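Local coordinates for protein putative succinylglutamate desuccinylase / aspartoacylase (Shewanella amazonensis, PDB 3FMC) that is probably a zinc-dependent hydrolase of the succinylglutamate desuccinylase/aspartoacylase family, thought to act on ester bonds, at residues 121-127 against 230-235; 111-115 against 219-223. All blocks are in the same frame, centred on the assembly; numbering follows the deposited sequence. Where two conformers were deposited one is given.

How the contacts relate
Contacts 1 and 2 have centres about 10 Å apart and lie within the family's catalytic domain range. Along the chain the four segments alternate: 111-115, 121-127, 219-223, then 230-235. Helices 111-118 and 123-142 follow one another, and each supplies the first member of one contact. The second members come from helix 210-227 and the loop that leads from it to strand 237-243. The two sites also touch: R230 CD lies 3.2 Å from Y115 OH, and L126 O is 3.4 Å from W114 CH2. Contact 2 is buried apolar packing between helices; contact 1 is the charged, partly buried edge beside it, on the periphery of the chain.

Contact 1 of 2, residues 121-127 against 230-235; sequences LDDDTLI and RELGVR
R230 turns two adjoining edges of its guanidinium on D123 and L121: OD1 lies at the NE/NH2 edge, L121 O at the NH1/NH2 edge. R230 NH2 donates to D123 OD1 at 2.6 Å, nearly along the C-O axis, with an N-H...O angle of 162° and the oxygen almost in the guanidinium plane. R230 NH2 also bonds L121 O at 2.9 Å, while NE adds a weak bond to OD1. The chain gets there fully extended, with CG anti to the backbone N (chi1 177°). On this close side L126 CD1 lies over one guanidinium face, 3.7 Å from R230 NH1; I127 CD1 likewise covers one face of R235. Around D123 OD2 the contact is looser and wetter: a long salt bridge, 3.4 Å, reaches NH2 of one of two R235 conformers, and two waters sit between OD2 and E231 O. With an alanine in place of R230, D123 OD1 and L121 O would probably be left without these donors. D122 N-caps helix 123-142, its OD2 accepting from T125 N at 2.8 Å; beside this cap D123, R230 and R235 form a salt-bridge network that ties the helix start to the loop before strand 237-243.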
ATOM      1  N   LEU C 121      50.827  18.149   1.347  1.00 35.65           N
ATOM      2  CA  LEU C 121      50.623  17.634   2.701  1.00 32.88           C
ATOM      3  C   LEU C 121      51.122  16.223   2.837  1.00 32.14           C
ATOM      4  O   LEU C 121      51.124  15.475   1.872  1.00 34.11           O
ATOM      5  CB  LEU C 121      49.127  17.656   3.057  1.00 34.59           C
ATOM      6  CG  LEU C 121      48.472  19.035   3.072  1.00 36.09           C
ATOM      7  CD1 LEU C 121      46.984  18.903   3.386  1.00 39.50           C
ATOM      8  CD2 LEU C 121      49.169  19.876   4.119  1.00 33.22           C
ATOM      9  N   ASP C 122      51.506  15.841   4.049  1.00 31.72           N
ATOM     10  CA  ASP C 122      51.924  14.467   4.309  1.00 33.25           C
ATOM     11  C   ASP C 122      50.671  13.589   4.289  1.00 34.01           C
ATOM     12  O   ASP C 122      49.553  14.117   4.338  1.00 32.19           O
ATOM     13  CB  ASP C 122      52.712  14.324   5.622  1.00 34.63           C
ATOM     14  CG  ASP C 122      51.918  14.740   6.870  1.00 41.63           C
ATOM     15  OD1 ASP C 122      52.407  15.617   7.612  1.00 60.17           O
ATOM     16  OD2 ASP C 122      50.829  14.196   7.131  1.00 48.40           O
ATOM     17  N   ASP C 123      50.858  12.275   4.196  1.00 32.03           N
ATOM     18  CA  ASP C 123      49.721  11.346   4.098  1.00 32.19           C
ATOM     19  C   ASP C 123      48.645  11.556   5.161  1.00 32.37           C
ATOM     20  O   ASP C 123      47.489  11.749   4.806  1.00 30.79           O
ATOM     21  CB  ASP C 123      50.183   9.887   4.109  1.00 33.37           C
ATOM     22  CG  ASP C 123      50.894   9.473   2.816  1.00 35.10           C
ATOM     23  OD1 ASP C 123      51.092  10.307   1.910  1.00 34.69           O
ATOM     24  OD2 ASP C 123      51.251   8.284   2.726  1.00 42.14           O
ATOM     25  N   ASP C 124      49.019  11.537   6.439  1.00 30.00           N
ATOM     26  CA  ASP C 124      48.047  11.694   7.515  1.00 31.84           C
ATOM     27  C   ASP C 124      47.311  13.038   7.493  1.00 31.02           C
ATOM     28  O   ASP C 124      46.120  13.107   7.793  1.00 29.52           O
ATOM     29  CB  ASP C 124      48.689  11.503   8.894  1.00 31.81           C
ATOM     30  CG  ASP C 124      49.007  10.039   9.216  1.00 42.40           C
ATOM     31  OD1 ASP C 124      48.583   9.116   8.476  1.00 46.57           O
ATOM     32  OD2 ASP C 124      49.678   9.816  10.253  1.00 49.98           O
ATOM     33  N   THR C 125      48.001  14.108   7.160  1.00 28.62           N
ATOM     34  CA  THR C 125      47.347  15.401   7.125  1.00 29.42           C
ATOM     35  C   THR C 125      46.430  15.503   5.912  1.00 26.87           C
ATOM     36  O   THR C 125      45.375  16.128   5.988  1.00 23.92           O
ATOM     37  CB  THR C 125      48.408  16.527   7.129  1.00 30.40           C
ATOM     38  OG1 THR C 125      49.194  16.391   8.314  1.00 31.08           O
ATOM     39  CG2 THR C 125      47.773  17.873   7.121  1.00 28.65           C
ATOM     40  N   LEU C 126      46.837  14.905   4.791  1.00 24.03           N
ATOM     41  CA  LEU C 126      46.032  14.900   3.567  1.00 25.72           C
ATOM     42  C   LEU C 126      44.714  14.125   3.834  1.00 22.97           C
ATOM     43  O   LEU C 126      43.631  14.589   3.494  1.00 23.36           O
ATOM     44  CB  LEU C 126      46.827  14.303   2.404  1.00 24.20           C
ATOM     45  CG  LEU C 126      46.241  14.353   0.987  1.00 26.90           C
ATOM     46  CD1 LEU C 126      47.361  14.228  -0.065  1.00 30.20           C
ATOM     47  CD2 LEU C 126      45.182  13.273   0.791  1.00 26.30           C
ATOM     48  N   ILE C 127      44.832  12.996   4.512  1.00 23.14           N
ATOM     49  CA  ILE C 127      43.705  12.114   4.853  1.00 24.05           C
ATOM     50  C   ILE C 127      42.725  12.810   5.798  1.00 23.70           C
ATOM     51  O   ILE C 127      41.505  12.753   5.612  1.00 25.62           O
ATOM     52  CB  ILE C 127      44.222  10.750   5.434  1.00 22.71           C
ATOM     53  CG1 ILE C 127      44.961   9.978   4.346  1.00 26.39           C
ATOM     54  CG2 ILE C 127      43.066   9.870   6.013  1.00 20.19           C
ATOM     55  CD1 ILE C 127      45.734   8.778   4.928  1.00 27.57           C
ATOM     56  N   ARG C 230      52.137   8.492  -6.357  1.00 23.68           N
ATOM     57  CA  ARG C 230      52.056   8.541  -4.897  1.00 22.79           C
ATOM     58  C   ARG C 230      51.061   7.497  -4.393  1.00 23.60           C
ATOM     59  O   ARG C 230      49.922   7.407  -4.851  1.00 23.90           O
ATOM     60  CB  ARG C 230      51.655   9.917  -4.387  1.00 22.91           C
ATOM     61  CG  ARG C 230      51.498   9.945  -2.884  1.00 23.20           C
ATOM     62  CD  ARG C 230      51.293  11.349  -2.430  1.00 28.65           C
ATOM     63  NE  ARG C 230      51.136  11.479  -0.988  1.00 31.34           N
ATOM     64  CZ  ARG C 230      50.928  12.649  -0.387  1.00 23.72           C
ATOM     65  NH1 ARG C 230      50.871  13.763  -1.098  1.00 32.97           N
ATOM     66  NH2 ARG C 230      50.804  12.703   0.929  1.00 31.99           N
ATOM     67  N   GLU C 231      51.536   6.685  -3.472  1.00 22.21           N
ATOM     68  CA  GLU C 231      50.750   5.631  -2.960  1.00 24.06           C
ATOM     69  C   GLU C 231      50.143   6.076  -1.650  1.00 23.51           C
ATOM     70  O   GLU C 231      50.839   6.262  -0.661  1.00 24.22           O
ATOM     71  CB  GLU C 231      51.606   4.350  -2.817  1.00 22.81           C
ATOM     72  CG  GLU C 231      50.969   3.257  -1.991  1.00 29.73           C
ATOM     73  CD  GLU C 231      49.717   2.630  -2.595  1.00 30.17           C
ATOM     74  OE1 GLU C 231      49.380   2.901  -3.761  1.00 32.79           O
ATOM     75  OE2 GLU C 231      49.088   1.809  -1.876  1.00 35.42           O
ATOM     76  N   LEU C 232      48.831   6.277  -1.668  0.50 21.79           N
ATOM     77  CA  LEU C 232      48.078   6.607  -0.467  0.50 20.60           C
ATOM     78  C   LEU C 232      47.379   5.371   0.072  0.50 20.60           C
ATOM     79  O   LEU C 232      47.337   5.158   1.274  0.50 22.58           O
ATOM     80  CB  LEU C 232      47.005   7.649  -0.768  0.50 19.80           C
ATOM     81  CG  LEU C 232      47.449   9.056  -1.137  0.50 19.43           C
ATOM     82  CD1 LEU C 232      46.227   9.861  -1.525  0.50 19.97           C
ATOM     83  CD2 LEU C 232      48.174   9.673   0.031  0.50 19.94           C
ATOM     84  N   GLY C 233      46.832   4.569  -0.832  1.00 22.50           N
ATOM     85  CA  GLY C 233      46.020   3.430  -0.475  1.00 22.89           C
ATOM     86  C   GLY C 233      44.569   3.936  -0.358  1.00 22.86           C
ATOM     87  O   GLY C 233      44.348   5.126  -0.272  1.00 20.61           O
ATOM     88  N   VAL C 234      43.590   3.016  -0.360  1.00 22.13           N
ATOM     89  CA  VAL C 234      42.170   3.349  -0.164  1.00 19.92           C
ATOM     90  C   VAL C 234      42.040   3.331   1.347  1.00 19.26           C
ATOM     91  O   VAL C 234      42.109   2.269   1.942  1.00 21.18           O
ATOM     92  CB  VAL C 234      41.265   2.361  -0.874  1.00 18.09           C
ATOM     93  CG1 VAL C 234      39.766   2.854  -0.824  1.00 14.95           C
ATOM     94  CG2 VAL C 234      41.738   2.215  -2.330  1.00 21.09           C
ATOM     95  N   ARG C 235      41.859   4.502   1.955  0.50 19.93           N
ATOM     96  CA  ARG C 235      41.919   4.624   3.407  0.50 20.58           C
ATOM     97  C   ARG C 235      40.614   4.355   4.148  0.50 20.12           C
ATOM     98  O   ARG C 235      40.501   4.682   5.328  0.50 23.04           O
ATOM     99  CB  ARG C 235      42.499   5.988   3.792  0.50 21.41           C
ATOM    100  CG  ARG C 235      43.907   6.228   3.251  0.50 21.45           C
ATOM    101  CD  ARG C 235      44.994   5.575   4.092  0.50 26.84           C
ATOM    102  NE  ARG C 235      46.314   5.923   3.558  0.50 34.32           N
ATOM    103  CZ  ARG C 235      47.450   5.988   4.257  0.50 31.28           C
ATOM    104  NH1 ARG C 235      47.464   5.780   5.571  0.50 29.07           N
ATOM    105  NH2 ARG C 235      48.581   6.310   3.634  0.50 22.09           N
TER
HETATM  106  O   HOH W   1      52.334   8.377  -0.099  1.00 38.95           O
HETATM  107  O   HOH W   2      50.586   5.103   2.049  1.00 56.06           O

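Contact 2 of 2, residues 111-115 against 219-223; sequences IEVWY and WTLAE
L221 of helix 210-227 brings its CD1 methyl up to I111, W114 and Y115, three residues within a little over one turn of helix 111-118, in a helix-helix packing of the catalytic domain. Over these short segments the axes approach to 9.7 Å and cross at -62°. Five residues touch, all meeting through carbon atoms.

Along L221 the contacts gather at one end. L221 CB is 4.2 Å from I111 CG2. CG places the methyls: it stands anti to the backbone N (chi1 177°), and chi2 of 68° turns CD1 toward the side chains of helix 111-118. L221 CD1 then meets I111 CG2 at 3.9 Å. W114 CE3 and Y115 CD1 are each 4.2 Å from L221 CD1, and both aromatic rings are approached obliquely by this methyl. The leucine also touches L126 and F130 of helix 123-142, so it is shared by three helices and buried.

I111 contributes its two branches to different residues. I111 CG2 rests on the backbone of the second helix, 3.7 Å from L221 CA; I111 and L221 are also the residues whose CA atoms lie nearest each other across the segments. The longer branch passes to T220, crossing it at about a right angle.

The polar ends of W114 and T220 find their partners elsewhere. W114 NE1 is hydrogen-bonded to T133 OG1 of helix 123-142, and its ring meets F130 edge-to-face, which holds the indole beside L221. T220 OG1, beside the backbone N, is hydrogen-bonded to V216 O of its own helix; CG2 stands anti to N and is the branch that meets I111. There I111 CD1 comes up against both carbons of the threonine side chain, 3.6 Å from T220 CG2 and 3.8 Å from T220 CB.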
ATOM      1  N   ILE C 111      38.171  15.679  -7.627  1.00 22.61           N
ATOM      2  CA  ILE C 111      39.173  15.080  -6.741  1.00 23.04           C
ATOM      3  C   ILE C 111      40.595  15.320  -7.261  1.00 23.42           C
ATOM      4  O   ILE C 111      41.526  15.520  -6.472  1.00 24.96           O
ATOM      5  CB  ILE C 111      38.854  13.570  -6.463  1.00 20.96           C
ATOM      6  CG1 ILE C 111      37.577  13.497  -5.630  1.00 24.04           C
ATOM      7  CG2 ILE C 111      40.013  12.883  -5.722  1.00 18.78           C
ATOM      8  CD1 ILE C 111      36.955  12.092  -5.453  1.00 24.43           C
ATOM      9  N   GLU C 112      40.749  15.312  -8.571  1.00 24.93           N
ATOM     10  CA  GLU C 112      42.048  15.644  -9.165  1.00 27.21           C
ATOM     11  C   GLU C 112      42.473  17.035  -8.668  1.00 27.22           C
ATOM     12  O   GLU C 112      43.561  17.186  -8.146  1.00 27.60           O
ATOM     13  CB  GLU C 112      42.007  15.547 -10.699  1.00 26.60           C
ATOM     14  CG  GLU C 112      43.324  15.956 -11.393  1.00 31.52           C
ATOM     15  CD  GLU C 112      44.561  15.180 -10.868  1.00 43.35           C
ATOM     16  OE1 GLU C 112      44.538  13.928 -10.913  1.00 49.28           O
ATOM     17  OE2 GLU C 112      45.540  15.834 -10.425  1.00 46.25           O
ATOM     18  N   VAL C 113      41.589  18.031  -8.779  1.00 27.64           N
ATOM     19  CA  VAL C 113      41.881  19.392  -8.307  1.00 26.76           C
ATOM     20  C   VAL C 113      42.079  19.433  -6.813  1.00 25.41           C
ATOM     21  O   VAL C 113      42.992  20.069  -6.317  1.00 23.47           O
ATOM     22  CB  VAL C 113      40.772  20.414  -8.754  1.00 29.82           C
ATOM     23  CG1 VAL C 113      40.947  21.789  -8.077  1.00 26.99           C
ATOM     24  CG2 VAL C 113      40.773  20.546 -10.272  1.00 27.55           C
ATOM     25  N   TRP C 114      41.233  18.739  -6.059  1.00 25.90           N
ATOM     26  CA  TRP C 114      41.403  18.707  -4.611  1.00 23.94           C
ATOM     27  C   TRP C 114      42.781  18.114  -4.293  1.00 23.47           C
ATOM     28  O   TRP C 114      43.503  18.610  -3.430  1.00 23.87           O
ATOM     29  CB  TRP C 114      40.317  17.843  -3.952  1.00 23.63           C
ATOM     30  CG  TRP C 114      40.332  17.909  -2.471  1.00 20.90           C
ATOM     31  CD1 TRP C 114      39.509  18.675  -1.691  1.00 21.98           C
ATOM     32  CD2 TRP C 114      41.194  17.184  -1.557  1.00 22.51           C
ATOM     33  NE1 TRP C 114      39.790  18.462  -0.367  1.00 24.49           N
ATOM     34  CE2 TRP C 114      40.836  17.578  -0.255  1.00 21.25           C
ATOM     35  CE3 TRP C 114      42.243  16.248  -1.722  1.00 22.74           C
ATOM     36  CZ2 TRP C 114      41.460  17.075   0.878  1.00 24.33           C
ATOM     37  CZ3 TRP C 114      42.870  15.750  -0.600  1.00 18.05           C
ATOM     38  CH2 TRP C 114      42.479  16.170   0.695  1.00 25.96           C
ATOM     39  N   TYR C 115      43.124  17.014  -4.980  1.00 23.35           N
ATOM     40  CA  TYR C 115      44.430  16.393  -4.742  1.00 23.29           C
ATOM     41  C   TYR C 115      45.576  17.378  -4.998  1.00 26.70           C
ATOM     42  O   TYR C 115      46.466  17.543  -4.153  1.00 28.57           O
ATOM     43  CB  TYR C 115      44.611  15.132  -5.574  1.00 23.39           C
ATOM     44  CG  TYR C 115      45.976  14.544  -5.378  1.00 23.21           C
ATOM     45  CD1 TYR C 115      46.278  13.833  -4.224  1.00 23.14           C
ATOM     46  CD2 TYR C 115      46.972  14.719  -6.337  1.00 24.96           C
ATOM     47  CE1 TYR C 115      47.564  13.299  -4.022  1.00 25.31           C
ATOM     48  CE2 TYR C 115      48.254  14.204  -6.152  1.00 22.64           C
ATOM     49  CZ  TYR C 115      48.539  13.483  -4.996  1.00 25.72           C
ATOM     50  OH  TYR C 115      49.792  12.936  -4.794  1.00 29.59           O
ATOM     51  N   TRP C 219      38.568   5.773  -2.925  1.00 18.65           N
ATOM     52  CA  TRP C 219      39.126   4.906  -3.964  1.00 21.11           C
ATOM     53  C   TRP C 219      39.564   5.806  -5.105  1.00 21.23           C
ATOM     54  O   TRP C 219      40.652   5.641  -5.666  1.00 20.35           O
ATOM     55  CB  TRP C 219      38.067   3.943  -4.477  1.00 20.56           C
ATOM     56  CG  TRP C 219      38.570   2.721  -5.207  1.00 19.89           C
ATOM     57  CD1 TRP C 219      39.818   2.523  -5.760  1.00 21.57           C
ATOM     58  CD2 TRP C 219      37.814   1.543  -5.495  1.00 16.80           C
ATOM     59  NE1 TRP C 219      39.878   1.300  -6.361  1.00 21.41           N
ATOM     60  CE2 TRP C 219      38.663   0.670  -6.218  1.00 20.01           C
ATOM     61  CE3 TRP C 219      36.497   1.134  -5.217  1.00 18.87           C
ATOM     62  CZ2 TRP C 219      38.241  -0.592  -6.646  1.00 15.88           C
ATOM     63  CZ3 TRP C 219      36.086  -0.108  -5.654  1.00 19.49           C
ATOM     64  CH2 TRP C 219      36.959  -0.952  -6.369  1.00 20.30           C
ATOM     65  N   THR C 220      38.703   6.760  -5.470  1.00 20.38           N
ATOM     66  CA  THR C 220      39.033   7.723  -6.514  1.00 19.33           C
ATOM     67  C   THR C 220      40.278   8.559  -6.143  1.00 17.91           C
ATOM     68  O   THR C 220      41.113   8.821  -7.000  1.00 18.75           O
ATOM     69  CB  THR C 220      37.832   8.635  -6.784  1.00 19.37           C
ATOM     70  OG1 THR C 220      36.735   7.818  -7.233  1.00 20.49           O
ATOM     71  CG2 THR C 220      38.181   9.658  -7.831  1.00 22.75           C
ATOM     72  N   LEU C 221      40.376   8.979  -4.885  1.00 18.17           N
ATOM     73  CA  LEU C 221      41.521   9.731  -4.397  1.00 17.60           C
ATOM     74  C   LEU C 221      42.808   8.886  -4.517  1.00 16.93           C
ATOM     75  O   LEU C 221      43.831   9.409  -4.912  1.00 17.81           O
ATOM     76  CB  LEU C 221      41.344  10.116  -2.912  1.00 19.10           C
ATOM     77  CG  LEU C 221      42.506  10.859  -2.240  1.00 20.76           C
ATOM     78  CD1 LEU C 221      42.614  12.252  -2.860  1.00 17.59           C
ATOM     79  CD2 LEU C 221      42.315  10.951  -0.738  1.00 17.30           C
ATOM     80  N   ALA C 222      42.724   7.603  -4.175  1.00 19.41           N
ATOM     81  CA  ALA C 222      43.876   6.689  -4.245  1.00 20.68           C
ATOM     82  C   ALA C 222      44.305   6.555  -5.701  1.00 22.84           C
ATOM     83  O   ALA C 222      45.520   6.542  -6.001  1.00 25.83           O
ATOM     84  CB  ALA C 222      43.507   5.325  -3.661  1.00 21.03           C
ATOM     85  N   GLU C 223      43.323   6.494  -6.596  1.00 22.47           N
ATOM     86  CA  GLU C 223      43.568   6.410  -8.063  1.00 22.62           C
ATOM     87  C   GLU C 223      44.288   7.638  -8.560  1.00 21.36           C
ATOM     88  O   GLU C 223      45.263   7.555  -9.320  1.00 22.87           O
ATOM     89  CB  GLU C 223      42.237   6.253  -8.843  1.00 23.44           C
ATOM     90  CG  GLU C 223      41.560   4.899  -8.667  1.00 24.22           C
ATOM     91  CD  GLU C 223      40.191   4.806  -9.357  1.00 26.29           C
ATOM     92  OE1 GLU C 223      39.639   5.850  -9.815  1.00 33.83           O
ATOM     93  OE2 GLU C 223      39.669   3.663  -9.418  1.00 29.08           O
TER